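Local coordinates for organic hydroperoxide resistance protein (Deinococcus radiodurans, PDB 1USP) that probably detoxifies organic hydroperoxides by thiol-dependent reduction, at residues Y123-A126 with T127-N130; P42-P46 with E47-A51. All coordinates share one frame; numbering follows the deposited sequence.

Overall arrangement
The chain opens with the antiparallel strands 5-12, 18-21 and 27-29. The loop that follows leads into contact 2, where 42-46 turns into 47-51 and caps the start of helix 46-68. The chain then passes through strands 78-88 and 91-101 and helix 107-120 to contact 1, near the end of short helix 122-127, from which 127-130 leads off toward strand 134-137. Each contact is a local turn and closes no long loop. They follow one another in series, and the centres of contact 1 and contact 2 are about 19 Å apart. They meet through Phe50: Phe50 CE1 is 3.8 Å from Tyr123 CD2, so helix 122-127 packs on helix 46-68.

Contact 1 of 2, residues Y123-A126 with T127-N130; sequences YSAA and TRNN
Tyr123 and Thr127 meet in a local contact near the C-terminal end of short helix 122-127, where the chain leaves for strand 134-137. The last turn is held by bonds to two successive carbonyls. Thr127 OG1 donates to Tyr123 O at 2.9 Å, and the hydroxyl lies 26° out of the carbonyl plane. The Thr127 chi1 of 57° sets OG1 between the backbone N and the carbonyl carbon and turns the hydroxyl back over the preceding turn. Thr127 N adds two weak bonds, to Tyr123 O at 3.1 Å and to Ser124 O at 3.4 Å. The hydroxyl is therefore the main donor to Tyr123 O, and the amide of the same residue is a weak second one. A water bridges the turn, donating to Ser124 O at 2.7 Å and to Thr127 OG1 at 3.1 Å.

Arg128 folds back along the outside of the same turn. Its chain bends at chi3 (-71°), which brings the guanidinium beside Ala125. Ala125 CA lies 3.8 Å above one face of the Arg128 guanidinium, offset toward its rim. NH2 of Arg128 also comes within 3.7 Å of Ser124 CB.

The side chains of Tyr123 and Ser124 are held by other parts of the fold. Ser124 OG is hydrogen-bonded to Tyr54 OH, and Tyr123 OH to the backbone of the other subunit. The Tyr123 ring also meets Tyr54 and Phe50. A threonine hydroxyl bonded to the carbonyl four residues back is a familiar helical side-chain motif, and here it belongs to a last turn packed on helix 46-68.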
loop_
_atom_site.group_PDB
_atom_site.type_symbol
_atom_site.label_atom_id
_atom_site.label_comp_id
_atom_site.label_asym_id
_atom_site.label_seq_id
_atom_site.Cartn_x
_atom_site.Cartn_y
_atom_site.Cartn_z
ATOM N N TYR A 123 -5.700 6.693 -2.537
ATOM C CA TYR A 123 -4.255 6.692 -2.274
ATOM C C TYR A 123 -3.704 8.088 -2.593
ATOM O O TYR A 123 -2.839 8.597 -1.882
ATOM C CB TYR A 123 -3.513 5.650 -3.125
ATOM C CG TYR A 123 -3.446 4.210 -2.625
ATOM C CD1 TYR A 123 -4.594 3.508 -2.273
ATOM C CD2 TYR A 123 -2.229 3.522 -2.593
ATOM C CE1 TYR A 123 -4.526 2.191 -1.865
ATOM C CE2 TYR A 123 -2.165 2.192 -2.202
ATOM C CZ TYR A 123 -3.312 1.541 -1.837
ATOM O OH TYR A 123 -3.255 0.219 -1.444
ATOM N N SER A 124 -4.197 8.704 -3.675
ATOM C CA SER A 124 -3.817 10.075 -4.025
ATOM C C SER A 124 -4.263 11.094 -2.977
ATOM O O SER A 124 -3.495 12.012 -2.613
ATOM C CB SER A 124 -4.356 10.475 -5.410
ATOM O OG SER A 124 -3.791 9.683 -6.446
ATOM N N ALA A 125 -5.486 10.939 -2.481
ATOM C CA ALA A 125 -5.966 11.786 -1.385
ATOM C C ALA A 125 -5.088 11.623 -0.146
ATOM O O ALA A 125 -4.726 12.599 0.506
ATOM C CB ALA A 125 -7.413 11.459 -1.056
ATOM N N ALA A 126 -4.725 10.380 0.160
ATOM C CA ALA A 126 -3.908 10.056 1.338
ATOM C C ALA A 126 -2.523 10.659 1.299
ATOM O O ALA A 126 -1.979 10.991 2.349
ATOM C CB ALA A 126 -3.780 8.537 1.487
ATOM N N THR A 127 -1.944 10.768 0.098
ATOM C CA THR A 127 -0.552 11.178 -0.044
ATOM C C THR A 127 -0.391 12.606 -0.543
ATOM O O THR A 127 0.735 13.080 -0.732
ATOM C CB THR A 127 0.198 10.244 -1.001
ATOM O OG1 THR A 127 -0.444 10.217 -2.281
ATOM C CG2 THR A 127 0.164 8.816 -0.481
ATOM N N ARG A 128 -1.511 13.286 -0.740
ATOM C CA ARG A 128 -1.512 14.639 -1.273
ATOM C C ARG A 128 -0.602 15.565 -0.471
ATOM O O ARG A 128 -0.605 15.557 0.771
ATOM C CB ARG A 128 -2.939 15.182 -1.306
ATOM C CG ARG A 128 -3.135 16.329 -2.298
ATOM C CD ARG A 128 -4.531 16.404 -2.871
ATOM N NE ARG A 128 -4.790 15.295 -3.793
ATOM C CZ ARG A 128 -5.967 14.710 -3.970
ATOM N NH1 ARG A 128 -7.041 15.125 -3.290
ATOM N NH2 ARG A 128 -6.081 13.706 -4.836
ATOM N N ASN A 129 0.183 16.358 -1.190
ATOM C CA ASN A 129 1.113 17.334 -0.596
ATOM C C ASN A 129 2.301 16.753 0.190
ATOM O O ASN A 129 3.177 17.507 0.628
ATOM C CB ASN A 129 0.340 18.360 0.254
ATOM C CG ASN A 129 -0.952 18.817 -0.414
ATOM O OD1 ASN A 129 -0.954 19.246 -1.580
ATOM N ND2 ASN A 129 -2.065 18.711 0.315
ATOM N N ASN A 130 2.347 15.429 0.371
ATOM C CA ASN A 130 3.480 14.763 1.023
ATOM C C ASN A 130 4.378 14.080 -0.003
ATOM O O ASN A 130 5.617 14.104 0.107
ATOM C CB ASN A 130 2.995 13.707 2.029
ATOM C CG ASN A 130 2.188 14.301 3.176
ATOM O OD1 ASN A 130 2.498 15.381 3.676
ATOM N ND2 ASN A 130 1.150 13.595 3.594
HETATM O O HOH W 1 -1.282 12.479 -4.151
#

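Contact 2 of 2, residues P42-P46 with E47-A51; sequences PGTNP and EQLFA
Glu47 begins the segment and lies alongside Pro46, the two side chains pointing the same way. Its chain bends at chi2 (70°), which folds the carboxylate back along the proline ring. Glu47 OE1 is then 3.7 Å from Pro46 CD.

Gln48 makes two bonds to the loop, one from its backbone and one at its side chain. Gln48 N donates to Asn45 OD1 at 2.8 Å, fairly straight at 161°, from a position tilted out of the amide plane. This is the N-cap bond. Asn45 has its CG between its own backbone N and carbonyl carbon (chi1 59°), which turns OD1 toward the amide of Gln48. The side chain of Gln48 runs back to Thr44. Thr44 OG1 donates to Gln48 OE1 at 2.7 Å, in the carbonyl plane and on a lone pair.

Leu49 N donates to Asn45 O at 2.9 Å, nearly end-on to the carbonyl. So Asn45 serves the helix with both its carbonyl and its side chain. Leu49 CD1 packs on Thr44 CG2 at 3.8 Å, the two side chains crossing at about a right angle. Phe50 N donates to Pro46 O at 2.9 Å, and this carbonyl also accepts from an aromatic side chain of the other subunit. Ala51 N continues the helix by bonding to Glu47 O.

Thr44 is bound through its backbone to Asp29, the last residue of strand 27-29, and to Ser31 shortly after it. On the helix, Glu47 touches Leu85 of strand 78-88, Phe50 and Ala51 rest on Val83 of that strand, and Phe50 also meets Tyr123 of helix 122-127.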
loop_
_atom_site.group_PDB
_atom_site.type_symbol
_atom_site.label_atom_id
_atom_site.label_comp_id
_atom_site.label_asym_id
_atom_site.label_seq_id
_atom_site.Cartn_x
_atom_site.Cartn_y
_atom_site.Cartn_z
ATOM N N PRO A 42 12.002 -14.383 -2.040
ATOM C CA PRO A 42 10.793 -14.293 -2.881
ATOM C C PRO A 42 9.614 -13.534 -2.262
ATOM O O PRO A 42 8.609 -13.324 -2.949
ATOM C CB PRO A 42 10.397 -15.768 -3.069
ATOM C CG PRO A 42 10.877 -16.446 -1.767
ATOM C CD PRO A 42 12.148 -15.718 -1.412
ATOM N N GLY A 43 9.698 -13.194 -0.977
ATOM C CA GLY A 43 8.681 -12.383 -0.329
ATOM C C GLY A 43 8.652 -10.962 -0.872
ATOM O O GLY A 43 9.638 -10.488 -1.458
ATOM N N THR A 44 7.506 -10.306 -0.702
ATOM C CA THR A 44 7.277 -8.933 -1.147
ATOM C C THR A 44 7.768 -7.978 -0.070
ATOM O O THR A 44 8.453 -8.384 0.880
ATOM C CB THR A 44 5.758 -8.740 -1.528
ATOM O OG1 THR A 44 5.533 -7.446 -2.091
ATOM C CG2 THR A 44 4.858 -8.765 -0.311
ATOM N N ASN A 45 7.484 -6.690 -0.242
ATOM C CA ASN A 45 7.921 -5.672 0.694
ATOM C C ASN A 45 6.908 -4.512 0.671
ATOM O O ASN A 45 6.053 -4.461 -0.225
ATOM C CB ASN A 45 9.333 -5.221 0.300
ATOM C CG ASN A 45 9.386 -4.674 -1.109
ATOM O OD1 ASN A 45 8.862 -3.599 -1.372
ATOM N ND2 ASN A 45 10.013 -5.408 -2.023
ATOM N N PRO A 46 6.974 -3.596 1.634
ATOM C CA PRO A 46 6.005 -2.494 1.710
ATOM C C PRO A 46 5.934 -1.576 0.483
ATOM O O PRO A 46 4.856 -1.169 0.093
ATOM C CB PRO A 46 6.474 -1.705 2.952
ATOM C CG PRO A 46 7.182 -2.750 3.793
ATOM C CD PRO A 46 7.942 -3.536 2.752
ATOM N N GLU A 47 7.063 -1.272 -0.133
ATOM C CA GLU A 47 7.066 -0.389 -1.306
ATOM C C GLU A 47 6.378 -1.066 -2.466
ATOM O O GLU A 47 5.630 -0.454 -3.218
ATOM C CB GLU A 47 8.493 -0.027 -1.708
ATOM C CG GLU A 47 9.211 0.868 -0.718
ATOM C CD GLU A 47 9.569 0.184 0.592
ATOM O OE1 GLU A 47 9.729 -1.052 0.630
ATOM O OE2 GLU A 47 9.679 0.903 1.608
ATOM N N GLN A 48 6.646 -2.351 -2.608
ATOM C CA GLN A 48 6.008 -3.149 -3.627
ATOM C C GLN A 48 4.515 -3.318 -3.398
ATOM O O GLN A 48 3.712 -3.282 -4.337
ATOM C CB GLN A 48 6.699 -4.500 -3.703
ATOM C CG GLN A 48 6.434 -5.223 -4.966
ATOM C CD GLN A 48 7.261 -6.485 -5.087
ATOM O OE1 GLN A 48 7.008 -7.473 -4.370
ATOM N NE2 GLN A 48 8.253 -6.465 -5.993
ATOM N N LEU A 49 4.120 -3.473 -2.141
ATOM C CA LEU A 49 2.698 -3.584 -1.814
ATOM C C LEU A 49 2.006 -2.245 -2.114
ATOM O O LEU A 49 0.906 -2.208 -2.664
ATOM C CB LEU A 49 2.496 -4.022 -0.361
ATOM C CG LEU A 49 2.684 -5.534 -0.142
ATOM C CD1 LEU A 49 2.978 -5.871 1.317
ATOM C CD2 LEU A 49 1.446 -6.281 -0.620
ATOM N N PHE A 50 2.692 -1.148 -1.827
ATOM C CA PHE A 50 2.137 0.180 -2.105
ATOM C C PHE A 50 1.934 0.373 -3.613
ATOM O O PHE A 50 0.914 0.913 -4.040
ATOM C CB PHE A 50 3.035 1.279 -1.500
ATOM C CG PHE A 50 2.351 2.619 -1.386
ATOM C CD1 PHE A 50 1.378 2.834 -0.431
ATOM C CD2 PHE A 50 2.645 3.636 -2.276
ATOM C CE1 PHE A 50 0.739 4.079 -0.342
ATOM C CE2 PHE A 50 2.023 4.876 -2.201
ATOM C CZ PHE A 50 1.062 5.099 -1.248
ATOM N N ALA A 51 2.898 -0.086 -4.396
ATOM C CA ALA A 51 2.876 0.039 -5.855
ATOM C C ALA A 51 1.698 -0.746 -6.378
ATOM O O ALA A 51 0.900 -0.224 -7.130
ATOM C CB ALA A 51 4.158 -0.466 -6.450
#